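Type IV secretion system protein VirB11 (Brucella suis, PDB 2GZA) hydrolyses ATP as the hexameric VirB11 ATPase of the VirB type IV secretion system, which could be required to establish the bacterium's replication niche in the host. Local coordinates at residues I38-V43 with F50-S55; P31-P36 with V117-P122; L291-L296 with L317-V322; D323-V328 with E342-P347. All coordinates share one frame; numbering follows the deposited sequence.

Interaction 1: I38-V43 with F50-S55; sequences ITEVCV and FCERAS
One face of the R53 guanidinium is covered by CG1 of I38, which sits above the plane toward the rim of the group, 4.0 Å from R53 NH1. R53 NE is engaged in a salt bridge to E58 on the next strand, 57-61. The side chains of E40 and E52 lie side by side, their carboxylate planes 37° apart, and E40 OE1 stands 3.9 Å from E52 OE2. E52 is extended beyond CG (chi1 168°) whereas E40 bends at chi2, yet both end on the same side. These like charges are probably eased by K252, although its ion pairs to both are long and weak. The F50 ring leads away from the partner strand and meets the ring of Y59.

Between the backbones, C42 and F50 form a closed hydrogen-bonded pair, C42 N to F50 O at 2.7 Å and F50 N to C42 O at 2.8 Å. E52 is bonded in both directions as well: its N reaches E40 O at 3.0 Å, and its O takes T39 N almost straight on, with 174° at the hydrogen. On the opposite face from E40, C42, F50 and E52, I38 CG2 packs on C51 CB at 3.9 Å, and W32 of helix 30-34 covers I38, V41 and C51. This is a classical antiparallel beta hairpin, built into the six-stranded antiparallel sheet of the N-terminal domain.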
loop_
_atom_site.group_PDB
_atom_site.type_symbol
_atom_site.label_atom_id
_atom_site.label_comp_id
_atom_site.label_asym_id
_atom_site.label_seq_id
_atom_site.Cartn_x
_atom_site.Cartn_y
_atom_site.Cartn_z
ATOM N N ILE C 38 41.684 -27.235 -16.249
ATOM C CA ILE C 38 40.261 -27.530 -16.422
ATOM C C ILE C 38 39.508 -26.847 -15.294
ATOM O O ILE C 38 39.906 -26.975 -14.140
ATOM C CB ILE C 38 40.012 -29.071 -16.388
ATOM C CG1 ILE C 38 40.459 -29.722 -17.696
ATOM C CG2 ILE C 38 38.542 -29.415 -16.094
ATOM C CD1 ILE C 38 40.538 -31.236 -17.639
ATOM N N THR C 39 38.433 -26.131 -15.607
ATOM C CA THR C 39 37.751 -25.377 -14.570
ATOM C C THR C 39 36.379 -25.947 -14.232
ATOM O O THR C 39 36.016 -26.020 -13.064
ATOM C CB THR C 39 37.708 -23.872 -14.885
ATOM O OG1 THR C 39 38.954 -23.473 -15.470
ATOM C CG2 THR C 39 37.502 -23.070 -13.600
ATOM N N GLU C 40 35.620 -26.354 -15.249
ATOM C CA GLU C 40 34.352 -27.022 -15.019
ATOM C C GLU C 40 34.392 -28.464 -15.513
ATOM O O GLU C 40 34.995 -28.759 -16.544
ATOM C CB GLU C 40 33.199 -26.250 -15.669
ATOM C CG GLU C 40 32.308 -25.504 -14.677
ATOM C CD GLU C 40 32.952 -24.258 -14.101
ATOM O OE1 GLU C 40 34.070 -23.897 -14.519
ATOM O OE2 GLU C 40 32.337 -23.627 -13.226
ATOM N N VAL C 41 33.760 -29.357 -14.763
ATOM C CA VAL C 41 33.626 -30.758 -15.160
ATOM C C VAL C 41 32.153 -31.148 -15.134
ATOM O O VAL C 41 31.513 -31.114 -14.087
ATOM C CB VAL C 41 34.419 -31.727 -14.235
ATOM C CG1 VAL C 41 34.411 -33.141 -14.804
ATOM C CG2 VAL C 41 35.851 -31.269 -14.037
ATOM N N CYS C 42 31.629 -31.531 -16.293
ATOM C CA CYS C 42 30.220 -31.886 -16.429
ATOM C C CYS C 42 29.979 -33.312 -16.869
ATOM O O CYS C 42 30.705 -33.848 -17.704
ATOM C CB CYS C 42 29.543 -30.955 -17.413
ATOM S SG CYS C 42 29.310 -29.363 -16.699
ATOM N N VAL C 43 28.956 -33.928 -16.293
ATOM C CA VAL C 43 28.412 -35.166 -16.828
ATOM C C VAL C 43 26.926 -34.949 -17.109
ATOM O O VAL C 43 26.141 -34.663 -16.199
ATOM C CB VAL C 43 28.649 -36.391 -15.896
ATOM C CG1 VAL C 43 28.006 -37.662 -16.488
ATOM C CG2 VAL C 43 30.136 -36.623 -15.667
ATOM N N PHE C 50 31.904 -33.527 -20.206
ATOM C CA PHE C 50 32.247 -32.290 -20.880
ATOM C C PHE C 50 33.011 -31.404 -19.911
ATOM O O PHE C 50 32.566 -31.189 -18.783
ATOM C CB PHE C 50 30.996 -31.579 -21.403
ATOM C CG PHE C 50 30.532 -32.070 -22.736
ATOM C CD1 PHE C 50 29.646 -33.138 -22.835
ATOM C CD2 PHE C 50 30.978 -31.471 -23.901
ATOM C CE1 PHE C 50 29.216 -33.590 -24.070
ATOM C CE2 PHE C 50 30.550 -31.924 -25.142
ATOM C CZ PHE C 50 29.663 -32.983 -25.223
ATOM N N CYS C 51 34.168 -30.914 -20.336
ATOM C CA CYS C 51 34.954 -30.023 -19.489
ATOM C C CYS C 51 35.268 -28.685 -20.146
ATOM O O CYS C 51 35.458 -28.599 -21.357
ATOM C CB CYS C 51 36.220 -30.714 -18.966
ATOM S SG CYS C 51 37.459 -31.070 -20.207
ATOM N N GLU C 52 35.279 -27.639 -19.329
ATOM C CA GLU C 52 35.574 -26.290 -19.783
ATOM C C GLU C 52 37.069 -26.023 -19.646
ATOM O O GLU C 52 37.600 -25.977 -18.529
ATOM C CB GLU C 52 34.767 -25.268 -18.976
ATOM C CG GLU C 52 35.210 -23.824 -19.173
ATOM C CD GLU C 52 34.233 -22.817 -18.595
ATOM O OE1 GLU C 52 33.033 -22.882 -18.937
ATOM O OE2 GLU C 52 34.669 -21.945 -17.812
ATOM N N ARG C 53 37.741 -25.887 -20.788
ATOM C CA ARG C 53 39.171 -25.588 -20.836
ATOM C C ARG C 53 39.389 -24.098 -20.786
ATOM O O ARG C 53 39.525 -23.620 -19.769
ATOM C CB ARG C 53 39.884 -26.243 -22.024
ATOM C CG ARG C 53 41.399 -25.910 -22.144
ATOM C CD ARG C 53 42.287 -26.872 -21.381
ATOM N NE ARG C 53 41.930 -28.248 -21.708
ATOM C CZ ARG C 53 42.485 -29.329 -21.172
ATOM N NH1 ARG C 53 43.462 -29.229 -20.276
ATOM N NH2 ARG C 53 42.054 -30.520 -21.548
ATOM N N ALA C 54 39.425 -23.325 -21.835
ATOM C CA ALA C 54 39.633 -21.896 -21.646
ATOM C C ALA C 54 38.357 -21.243 -22.122
ATOM O O ALA C 54 38.342 -20.600 -23.169
ATOM C CB ALA C 54 40.854 -21.426 -22.445
ATOM N N SER C 55 37.281 -21.465 -21.364
ATOM C CA SER C 55 35.931 -21.021 -21.720
ATOM C C SER C 55 35.398 -21.769 -22.957
ATOM O O SER C 55 34.446 -21.337 -23.614
ATOM C CB SER C 55 35.914 -19.499 -21.877
ATOM O OG SER C 55 36.641 -18.883 -20.811
#

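Interaction 2: P31-P36 with V117-P122; sequences PWLDDP and VTIRKP
K121 reaches across to the end of helix 30-34 and places its ammonium among backbone carbonyls. NZ donates to D35 O at 2.7 Å and to W32 O at 2.9 Å, while a third bond, to L33 O at 3.0 Å, is weak. The W32 carbonyl receives the donor in its own plane; at D35 O the nitrogen stands well above the carbonyl plane, 43° out of it. I38 O is a further acceptor, so the lysine ties the helix end to the chain leading into strand 40-43. A bend at chi3 (84°) in an otherwise extended chain turns NZ toward these oxygens.

The neighbouring carboxylates are not the partners of this charge. D35 OD2 lies 6.3 Å from K121 NZ and accepts a hydrogen bond from Q37 N, and D34 forms a salt bridge with R30. The positive charge instead meets carbonyls at the negative end of the helix dipole, which would probably stabilise it.

Beside this polar cluster the contact is apolar: L33 CD2 touches I119 CG2 at 3.8 Å, the two side chains crossing at about a right angle. The whole is a helix packed on an antiparallel sheet in the N-terminal domain, with a lysine closing the helix's C-terminal end.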
loop_
_atom_site.group_PDB
_atom_site.type_symbol
_atom_site.label_atom_id
_atom_site.label_comp_id
_atom_site.label_asym_id
_atom_site.label_seq_id
_atom_site.Cartn_x
_atom_site.Cartn_y
_atom_site.Cartn_z
ATOM N N PRO C 31 40.901 -37.689 -13.465
ATOM C CA PRO C 31 41.763 -36.982 -14.425
ATOM C C PRO C 31 41.402 -35.509 -14.640
ATOM O O PRO C 31 42.304 -34.664 -14.651
ATOM C CB PRO C 31 41.573 -37.784 -15.716
ATOM C CG PRO C 31 41.203 -39.144 -15.253
ATOM C CD PRO C 31 40.342 -38.920 -14.054
ATOM N N TRP C 32 40.107 -35.219 -14.787
ATOM C CA TRP C 32 39.627 -33.863 -15.037
ATOM C C TRP C 32 39.635 -33.023 -13.769
ATOM O O TRP C 32 39.870 -31.814 -13.807
ATOM C CB TRP C 32 38.217 -33.899 -15.633
ATOM C CG TRP C 32 38.157 -34.643 -16.922
ATOM C CD1 TRP C 32 38.380 -34.139 -18.165
ATOM C CD2 TRP C 32 37.870 -36.033 -17.099
ATOM N NE1 TRP C 32 38.247 -35.126 -19.109
ATOM C CE2 TRP C 32 37.933 -36.298 -18.479
ATOM C CE3 TRP C 32 37.570 -37.078 -16.225
ATOM C CZ2 TRP C 32 37.700 -37.563 -19.007
ATOM C CZ3 TRP C 32 37.339 -38.335 -16.750
ATOM C CH2 TRP C 32 37.407 -38.567 -18.127
ATOM N N LEU C 33 39.375 -33.680 -12.647
ATOM C CA LEU C 33 39.314 -33.018 -11.347
ATOM C C LEU C 33 40.689 -32.544 -10.867
ATOM O O LEU C 33 40.785 -31.555 -10.139
ATOM C CB LEU C 33 38.641 -33.919 -10.297
ATOM C CG LEU C 33 37.126 -34.185 -10.421
ATOM C CD1 LEU C 33 36.611 -35.168 -9.380
ATOM C CD2 LEU C 33 36.300 -32.909 -10.376
ATOM N N ASP C 34 41.743 -33.237 -11.293
ATOM C CA ASP C 34 43.108 -32.920 -10.871
ATOM C C ASP C 34 43.856 -31.966 -11.810
ATOM O O ASP C 34 44.846 -31.338 -11.401
ATOM C CB ASP C 34 43.916 -34.210 -10.662
ATOM C CG ASP C 34 43.382 -35.068 -9.521
ATOM O OD1 ASP C 34 42.818 -34.512 -8.555
ATOM O OD2 ASP C 34 43.532 -36.305 -9.583
ATOM N N ASP C 35 43.387 -31.863 -13.052
ATOM C CA ASP C 35 44.020 -30.995 -14.036
ATOM C C ASP C 35 43.692 -29.535 -13.731
ATOM O O ASP C 35 42.523 -29.134 -13.794
ATOM C CB ASP C 35 43.586 -31.382 -15.449
ATOM C CG ASP C 35 44.539 -30.872 -16.511
ATOM O OD1 ASP C 35 44.825 -31.642 -17.451
ATOM O OD2 ASP C 35 44.999 -29.709 -16.417
ATOM N N PRO C 36 44.724 -28.749 -13.376
ATOM C CA PRO C 36 44.588 -27.330 -13.033
ATOM C C PRO C 36 44.063 -26.456 -14.167
ATOM O O PRO C 36 43.499 -25.400 -13.898
ATOM C CB PRO C 36 46.024 -26.920 -12.651
ATOM C CG PRO C 36 46.725 -28.195 -12.318
ATOM C CD PRO C 36 46.125 -29.200 -13.251
ATOM N N VAL C 117 25.499 -33.805 -13.735
ATOM C CA VAL C 117 26.495 -33.402 -12.752
ATOM C C VAL C 117 27.238 -32.181 -13.267
ATOM O O VAL C 117 27.671 -32.153 -14.418
ATOM C CB VAL C 117 27.488 -34.564 -12.447
ATOM C CG1 VAL C 117 28.759 -34.069 -11.767
ATOM C CG2 VAL C 117 26.825 -35.606 -11.584
ATOM N N THR C 118 27.365 -31.168 -12.423
ATOM C CA THR C 118 28.216 -30.034 -12.749
ATOM C C THR C 118 29.127 -29.712 -11.582
ATOM O O THR C 118 28.670 -29.418 -10.481
ATOM C CB THR C 118 27.411 -28.810 -13.158
ATOM O OG1 THR C 118 26.543 -29.165 -14.240
ATOM C CG2 THR C 118 28.361 -27.695 -13.597
ATOM N N ILE C 119 30.425 -29.787 -11.836
ATOM C CA ILE C 119 31.421 -29.541 -10.811
ATOM C C ILE C 119 32.179 -28.261 -11.122
ATOM O O ILE C 119 32.893 -28.168 -12.122
ATOM C CB ILE C 119 32.369 -30.768 -10.641
ATOM C CG1 ILE C 119 31.569 -31.988 -10.169
ATOM C CG2 ILE C 119 33.497 -30.460 -9.670
ATOM C CD1 ILE C 119 32.264 -33.321 -10.357
ATOM N N ARG C 120 31.978 -27.275 -10.263
ATOM C CA ARG C 120 32.696 -26.021 -10.344
ATOM C C ARG C 120 33.981 -26.165 -9.554
ATOM O O ARG C 120 33.985 -26.699 -8.449
ATOM C CB ARG C 120 31.844 -24.878 -9.791
ATOM N N LYS C 121 35.073 -25.675 -10.107
ATOM C CA LYS C 121 36.341 -25.742 -9.394
ATOM C C LYS C 121 36.810 -24.389 -8.872
ATOM O O LYS C 121 36.623 -23.365 -9.520
ATOM C CB LYS C 121 37.407 -26.396 -10.273
ATOM C CG LYS C 121 37.288 -27.912 -10.338
ATOM C CD LYS C 121 38.077 -28.500 -11.497
ATOM C CE LYS C 121 39.550 -28.710 -11.130
ATOM N NZ LYS C 121 40.292 -29.402 -12.219
ATOM N N PRO C 122 37.392 -24.407 -7.657
ATOM C CA PRO C 122 38.027 -23.254 -7.005
ATOM C C PRO C 122 39.356 -22.828 -7.660
ATOM O O PRO C 122 40.017 -23.616 -8.335
ATOM C CB PRO C 122 38.253 -23.718 -5.568
ATOM C CG PRO C 122 38.206 -25.201 -5.624
ATOM C CD PRO C 122 37.214 -25.519 -6.704
#

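Interaction 3: L291-L296 with L317-V322; sequences LTFERL and LLYLVV
The carbonyl oxygen of L318, a residue that packs against F293, takes the backbone N of V322 at 2.8 Å and, weakly, that of V321. These bonds close the last turn of helix 311-321, from which L318, Y319 and V322 all reach the F293 ring. The contact is a helix-helix packing in the C-terminal, RecA-like ATPase domain, between helices 289-300 and 311-321, whose segment axes approach to 11.0 Å with their directions 121° apart.

F293 carries most of it. Its CB is directed toward the other helix, and with CG anti to the carbonyl carbon (chi1 -75°) the ring is brought against L318, Y319 and V322. Y319 turns an edge to one face of this ring, with CE2 over its centre, the centroids 4.8 Å apart and the planes inclined at 52°, giving an edge-to-face pair. L318 CB comes in at the ring's edge, near its plane, 3.7 Å from F293 CD1. One turn farther along, L296 CB rests on L318 CG at 4.2 Å.

No hydrogen bond joins the two segments, and the polar groups nearby find other partners: Y319 OH is bonded to R315, and E294 makes a salt bridge to that same arginine. R295 NE instead reaches N271 of a neighbouring subunit. W344 is another aromatic neighbour of the F293 ring. V322, just past the helix, adds a further apolar contact, its CB 3.8 Å from F293 CE1.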
loop_
_atom_site.group_PDB
_atom_site.type_symbol
_atom_site.label_atom_id
_atom_site.label_comp_id
_atom_site.label_asym_id
_atom_site.label_seq_id
_atom_site.Cartn_x
_atom_site.Cartn_y
_atom_site.Cartn_z
ATOM N N LEU C 291 1.170 -7.144 -26.301
ATOM C CA LEU C 291 0.461 -8.014 -25.385
ATOM C C LEU C 291 1.377 -9.048 -24.725
ATOM O O LEU C 291 1.047 -9.566 -23.661
ATOM C CB LEU C 291 -0.721 -8.686 -26.093
ATOM C CG LEU C 291 -1.995 -7.854 -26.350
ATOM C CD1 LEU C 291 -2.946 -8.557 -27.315
ATOM C CD2 LEU C 291 -2.728 -7.501 -25.072
ATOM N N THR C 292 2.517 -9.344 -25.352
ATOM C CA THR C 292 3.544 -10.180 -24.732
ATOM C C THR C 292 4.075 -9.513 -23.459
ATOM O O THR C 292 3.982 -10.091 -22.384
ATOM C CB THR C 292 4.702 -10.487 -25.691
ATOM O OG1 THR C 292 4.177 -10.987 -26.920
ATOM C CG2 THR C 292 5.633 -11.507 -25.087
ATOM N N PHE C 293 4.605 -8.300 -23.583
ATOM C CA PHE C 293 5.122 -7.572 -22.427
ATOM C C PHE C 293 4.025 -7.384 -21.392
ATOM O O PHE C 293 4.265 -7.467 -20.188
ATOM C CB PHE C 293 5.718 -6.221 -22.838
ATOM C CG PHE C 293 7.050 -6.336 -23.515
ATOM C CD1 PHE C 293 8.193 -6.610 -22.781
ATOM C CD2 PHE C 293 7.158 -6.177 -24.888
ATOM C CE1 PHE C 293 9.434 -6.719 -23.404
ATOM C CE2 PHE C 293 8.382 -6.286 -25.520
ATOM C CZ PHE C 293 9.529 -6.561 -24.776
ATOM N N GLU C 294 2.814 -7.148 -21.887
ATOM C CA GLU C 294 1.628 -7.002 -21.055
ATOM C C GLU C 294 1.374 -8.259 -20.222
ATOM O O GLU C 294 1.163 -8.175 -19.012
ATOM C CB GLU C 294 0.419 -6.709 -21.948
ATOM C CG GLU C 294 -0.587 -5.747 -21.368
ATOM C CD GLU C 294 -0.093 -4.310 -21.314
ATOM O OE1 GLU C 294 -0.107 -3.725 -20.211
ATOM O OE2 GLU C 294 0.295 -3.763 -22.367
ATOM N N ARG C 295 1.413 -9.418 -20.874
ATOM C CA ARG C 295 1.210 -10.700 -20.198
ATOM C C ARG C 295 2.385 -11.145 -19.330
ATOM O O ARG C 295 2.177 -11.785 -18.309
ATOM C CB ARG C 295 0.856 -11.792 -21.200
ATOM C CG ARG C 295 -0.564 -11.686 -21.729
ATOM C CD ARG C 295 -1.105 -13.023 -22.170
ATOM N NE ARG C 295 -1.442 -13.876 -21.036
ATOM C CZ ARG C 295 -0.916 -15.071 -20.804
ATOM N NH1 ARG C 295 -0.023 -15.597 -21.631
ATOM N NH2 ARG C 295 -1.303 -15.755 -19.743
ATOM N N LEU C 296 3.610 -10.814 -19.739
ATOM C CA LEU C 296 4.805 -11.133 -18.947
ATOM C C LEU C 296 4.794 -10.401 -17.616
ATOM O O LEU C 296 5.192 -10.955 -16.590
ATOM C CB LEU C 296 6.092 -10.813 -19.714
ATOM C CG LEU C 296 6.383 -11.663 -20.955
ATOM C CD1 LEU C 296 7.637 -11.187 -21.653
ATOM C CD2 LEU C 296 6.475 -13.143 -20.616
ATOM N N LEU C 317 12.095 -3.702 -16.244
ATOM C CA LEU C 317 12.903 -4.918 -16.194
ATOM C C LEU C 317 12.752 -5.756 -17.456
ATOM O O LEU C 317 13.733 -6.260 -17.986
ATOM C CB LEU C 317 12.588 -5.744 -14.940
ATOM C CG LEU C 317 13.552 -5.559 -13.766
ATOM C CD1 LEU C 317 15.022 -5.719 -14.194
ATOM C CD2 LEU C 317 13.359 -4.229 -13.117
ATOM N N LEU C 318 11.514 -5.881 -17.930
ATOM C CA LEU C 318 11.229 -6.589 -19.167
ATOM C C LEU C 318 11.972 -5.995 -20.366
ATOM O O LEU C 318 12.511 -6.730 -21.195
ATOM C CB LEU C 318 9.724 -6.606 -19.453
ATOM C CG LEU C 318 8.837 -7.772 -18.996
ATOM C CD1 LEU C 318 9.646 -8.965 -18.508
ATOM C CD2 LEU C 318 7.859 -7.337 -17.940
ATOM N N TYR C 319 11.996 -4.669 -20.447
ATOM C CA TYR C 319 12.679 -3.983 -21.535
ATOM C C TYR C 319 14.199 -4.063 -21.464
ATOM O O TYR C 319 14.865 -4.037 -22.500
ATOM C CB TYR C 319 12.237 -2.521 -21.645
ATOM C CG TYR C 319 10.808 -2.316 -22.120
ATOM C CD1 TYR C 319 10.002 -1.337 -21.546
ATOM C CD2 TYR C 319 10.264 -3.096 -23.143
ATOM C CE1 TYR C 319 8.691 -1.142 -21.970
ATOM C CE2 TYR C 319 8.953 -2.909 -23.570
ATOM C CZ TYR C 319 8.177 -1.928 -22.980
ATOM O OH TYR C 319 6.880 -1.733 -23.405
ATOM N N LEU C 320 14.742 -4.157 -20.253
ATOM C CA LEU C 320 16.179 -4.292 -20.060
ATOM C C LEU C 320 16.670 -5.689 -20.395
ATOM O O LEU C 320 17.826 -5.875 -20.770
ATOM C CB LEU C 320 16.542 -3.942 -18.622
ATOM C CG LEU C 320 16.501 -2.456 -18.270
ATOM C CD1 LEU C 320 16.640 -2.278 -16.785
ATOM C CD2 LEU C 320 17.583 -1.671 -19.002
ATOM N N VAL C 321 15.772 -6.656 -20.276
ATOM C CA VAL C 321 16.108 -8.066 -20.343
ATOM C C VAL C 321 15.702 -8.695 -21.680
ATOM O O VAL C 321 16.410 -9.550 -22.205
ATOM C CB VAL C 321 15.455 -8.796 -19.148
ATOM C CG1 VAL C 321 15.120 -10.239 -19.474
ATOM C CG2 VAL C 321 16.349 -8.692 -17.937
ATOM N N VAL C 322 14.571 -8.269 -22.229
ATOM C CA VAL C 322 14.028 -8.874 -23.449
ATOM C C VAL C 322 14.396 -8.044 -24.663
ATOM O O VAL C 322 13.956 -6.904 -24.793
ATOM C CB VAL C 322 12.471 -9.057 -23.387
ATOM C CG1 VAL C 322 11.937 -9.591 -24.708
ATOM C CG2 VAL C 322 12.075 -9.994 -22.254
#

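Interaction 4: D323-V328 with E342-P347; sequences DVVVHV and EVWYDP
E342 holds H327 through the backbone: H327 N donates to E342 O at 3.1 Å, almost straight, with 175° at the hydrogen. V343 follows on the other face, where its two methyls divide the work. CG1 meets V324 CG1 at 4.0 Å and CG2 lies alongside V326 CG1 at 4.2 Å; V343 also packs on Y164 and F167 of helix 164-173.

W344 and V325 make a hydrogen-bonded pair, W344 N to V325 O at 2.9 Å and V325 N to W344 O at 3.1 Å. With CG anti to the backbone N (chi1 -180°), the indole is carried along the strand direction until its CZ3 comes 3.4 Å from D323 O; V324 CA and V325 N lie at its edge. The same D323 oxygen sits in the plane of the Y345 ring, at its edge beside CD1, so one carbonyl borders both aromatic side chains. Y345 CD1 also touches V324 CG2 at 3.8 Å, and P347 CD covers the centre of one ring face. D346 then takes the N-cap position of helix 347-355, its OD2 bonded to T349, while D323 OD1 forms a salt bridge with K350 of that helix.

Strands 324-331 and 339-345 thus form an antiparallel hairpin at the edge of the mixed ATPase sheet, next to strand 178-182, which leads into the predicted ATP-binding P-loop.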
loop_
_atom_site.group_PDB
_atom_site.type_symbol
_atom_site.label_atom_id
_atom_site.label_comp_id
_atom_site.label_asym_id
_atom_site.label_seq_id
_atom_site.Cartn_x
_atom_site.Cartn_y
_atom_site.Cartn_z
ATOM N N ASP C 323 15.193 -8.623 -25.551
ATOM C CA ASP C 323 15.712 -7.905 -26.709
ATOM C C ASP C 323 14.750 -7.958 -27.887
ATOM O O ASP C 323 14.471 -6.934 -28.514
ATOM C CB ASP C 323 17.075 -8.453 -27.120
ATOM C CG ASP C 323 18.138 -8.198 -26.078
ATOM O OD1 ASP C 323 18.286 -7.027 -25.671
ATOM O OD2 ASP C 323 18.820 -9.169 -25.670
ATOM N N VAL C 324 14.249 -9.152 -28.192
ATOM C CA VAL C 324 13.412 -9.355 -29.362
ATOM C C VAL C 324 12.145 -10.118 -28.989
ATOM O O VAL C 324 12.187 -11.059 -28.205
ATOM C CB VAL C 324 14.177 -10.112 -30.485
ATOM C CG1 VAL C 324 13.292 -10.331 -31.704
ATOM C CG2 VAL C 324 15.445 -9.366 -30.883
ATOM N N VAL C 325 11.015 -9.688 -29.539
ATOM C CA VAL C 325 9.773 -10.451 -29.462
ATOM C C VAL C 325 9.297 -10.740 -30.884
ATOM O O VAL C 325 9.034 -9.813 -31.655
ATOM C CB VAL C 325 8.642 -9.702 -28.685
ATOM C CG1 VAL C 325 7.352 -10.532 -28.657
ATOM C CG2 VAL C 325 9.072 -9.355 -27.271
ATOM N N VAL C 326 9.202 -12.021 -31.229
ATOM C CA VAL C 326 8.688 -12.434 -32.533
ATOM C C VAL C 326 7.277 -12.963 -32.365
ATOM O O VAL C 326 7.063 -13.928 -31.641
ATOM C CB VAL C 326 9.524 -13.562 -33.163
ATOM C CG1 VAL C 326 9.253 -13.640 -34.666
ATOM C CG2 VAL C 326 11.007 -13.377 -32.881
ATOM N N HIS C 327 6.313 -12.332 -33.027
ATOM C CA HIS C 327 4.926 -12.771 -32.921
ATOM C C HIS C 327 4.499 -13.586 -34.124
ATOM O O HIS C 327 4.647 -13.149 -35.255
ATOM C CB HIS C 327 3.975 -11.595 -32.714
ATOM C CG HIS C 327 2.530 -11.993 -32.653
ATOM N ND1 HIS C 327 2.001 -12.708 -31.603
ATOM C CD2 HIS C 327 1.507 -11.788 -33.518
ATOM C CE1 HIS C 327 0.714 -12.922 -31.823
ATOM N NE2 HIS C 327 0.389 -12.373 -32.978
ATOM N N VAL C 328 3.970 -14.775 -33.865
ATOM C CA VAL C 328 3.457 -15.644 -34.924
ATOM C C VAL C 328 1.934 -15.619 -34.965
ATOM O O VAL C 328 1.274 -15.674 -33.927
ATOM C CB VAL C 328 3.901 -17.112 -34.758
ATOM C CG1 VAL C 328 3.575 -17.897 -36.020
ATOM C CG2 VAL C 328 5.378 -17.209 -34.463
ATOM N N GLU C 342 4.784 -9.383 -36.592
ATOM C CA GLU C 342 5.605 -8.287 -36.110
ATOM C C GLU C 342 6.872 -8.851 -35.490
ATOM O O GLU C 342 6.853 -9.923 -34.894
ATOM C CB GLU C 342 4.821 -7.482 -35.063
ATOM C CG GLU C 342 5.523 -6.218 -34.538
ATOM C CD GLU C 342 4.791 -5.557 -33.364
ATOM O OE1 GLU C 342 5.387 -4.641 -32.744
ATOM O OE2 GLU C 342 3.634 -5.942 -33.054
ATOM N N VAL C 343 7.968 -8.126 -35.653
ATOM C CA VAL C 343 9.189 -8.381 -34.910
ATOM C C VAL C 343 9.486 -7.109 -34.138
ATOM O O VAL C 343 9.647 -6.039 -34.724
ATOM C CB VAL C 343 10.371 -8.736 -35.825
ATOM C CG1 VAL C 343 11.652 -8.832 -35.021
ATOM C CG2 VAL C 343 10.103 -10.035 -36.562
ATOM N N TRP C 344 9.529 -7.225 -32.824
ATOM C CA TRP C 344 9.792 -6.088 -31.978
ATOM C C TRP C 344 11.265 -6.101 -31.571
ATOM O O TRP C 344 11.780 -7.110 -31.093
ATOM C CB TRP C 344 8.846 -6.118 -30.771
ATOM C CG TRP C 344 9.026 -4.980 -29.832
ATOM C CD1 TRP C 344 8.319 -3.818 -29.815
ATOM C CD2 TRP C 344 9.980 -4.890 -28.767
ATOM N NE1 TRP C 344 8.773 -3.005 -28.806
ATOM C CE2 TRP C 344 9.794 -3.636 -28.147
ATOM C CE3 TRP C 344 10.978 -5.743 -28.279
ATOM C CZ2 TRP C 344 10.568 -3.211 -27.068
ATOM C CZ3 TRP C 344 11.753 -5.321 -27.200
ATOM C CH2 TRP C 344 11.542 -4.062 -26.607
ATOM N N TYR C 345 11.933 -4.975 -31.785
ATOM C CA TYR C 345 13.320 -4.787 -31.390
ATOM C C TYR C 345 13.555 -3.300 -31.172
ATOM O O TYR C 345 13.412 -2.510 -32.099
ATOM C CB TYR C 345 14.254 -5.355 -32.462
ATOM C CG TYR C 345 15.730 -5.195 -32.190
ATOM C CD1 TYR C 345 16.312 -5.715 -31.037
ATOM C CD2 TYR C 345 16.554 -4.544 -33.103
ATOM C CE1 TYR C 345 17.677 -5.577 -30.798
ATOM C CE2 TYR C 345 17.919 -4.398 -32.870
ATOM C CZ TYR C 345 18.471 -4.916 -31.719
ATOM O OH TYR C 345 19.820 -4.773 -31.495
ATOM N N ASP C 346 13.897 -2.919 -29.945
ATOM C CA ASP C 346 14.106 -1.513 -29.611
ATOM C C ASP C 346 15.271 -1.289 -28.630
ATOM O O ASP C 346 15.042 -0.959 -27.466
ATOM C CB ASP C 346 12.797 -0.914 -29.077
ATOM C CG ASP C 346 12.793 0.605 -29.071
ATOM O OD1 ASP C 346 13.718 1.239 -29.630
ATOM O OD2 ASP C 346 11.843 1.171 -28.498
ATOM N N PRO C 347 16.524 -1.445 -29.107
ATOM C CA PRO C 347 17.708 -1.294 -28.249
ATOM C C PRO C 347 17.865 0.139 -27.748
ATOM O O PRO C 347 18.532 0.384 -26.741
ATOM C CB PRO C 347 18.867 -1.675 -29.172
ATOM C CG PRO C 347 18.350 -1.467 -30.545
ATOM C CD PRO C 347 16.887 -1.761 -30.498
#

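How the interactions relate
Interactions 1 and 2 share the N-terminal sheet: strands 40-43 and 116-120 are neighbours in it, joined through V41 and V43 to I119 and V117, and their centres lie 7 Å apart. Interactions 3 and 4 belong to the ATPase half, on the opposite side of the chain's centre, with centres about 34 to 40 Å from those of the first pair; they meet where F293 packs against W344 and V325. Three contacts are buried, whereas interaction 2 is only partly buried and combines a lysine charge among carbonyls with one leucine-isoleucine contact. Interactions 1 and 4 are both hairpins, but the first carries paired carboxylates and the second mostly valines and aromatics; interaction 3 is wholly apolar across its interface.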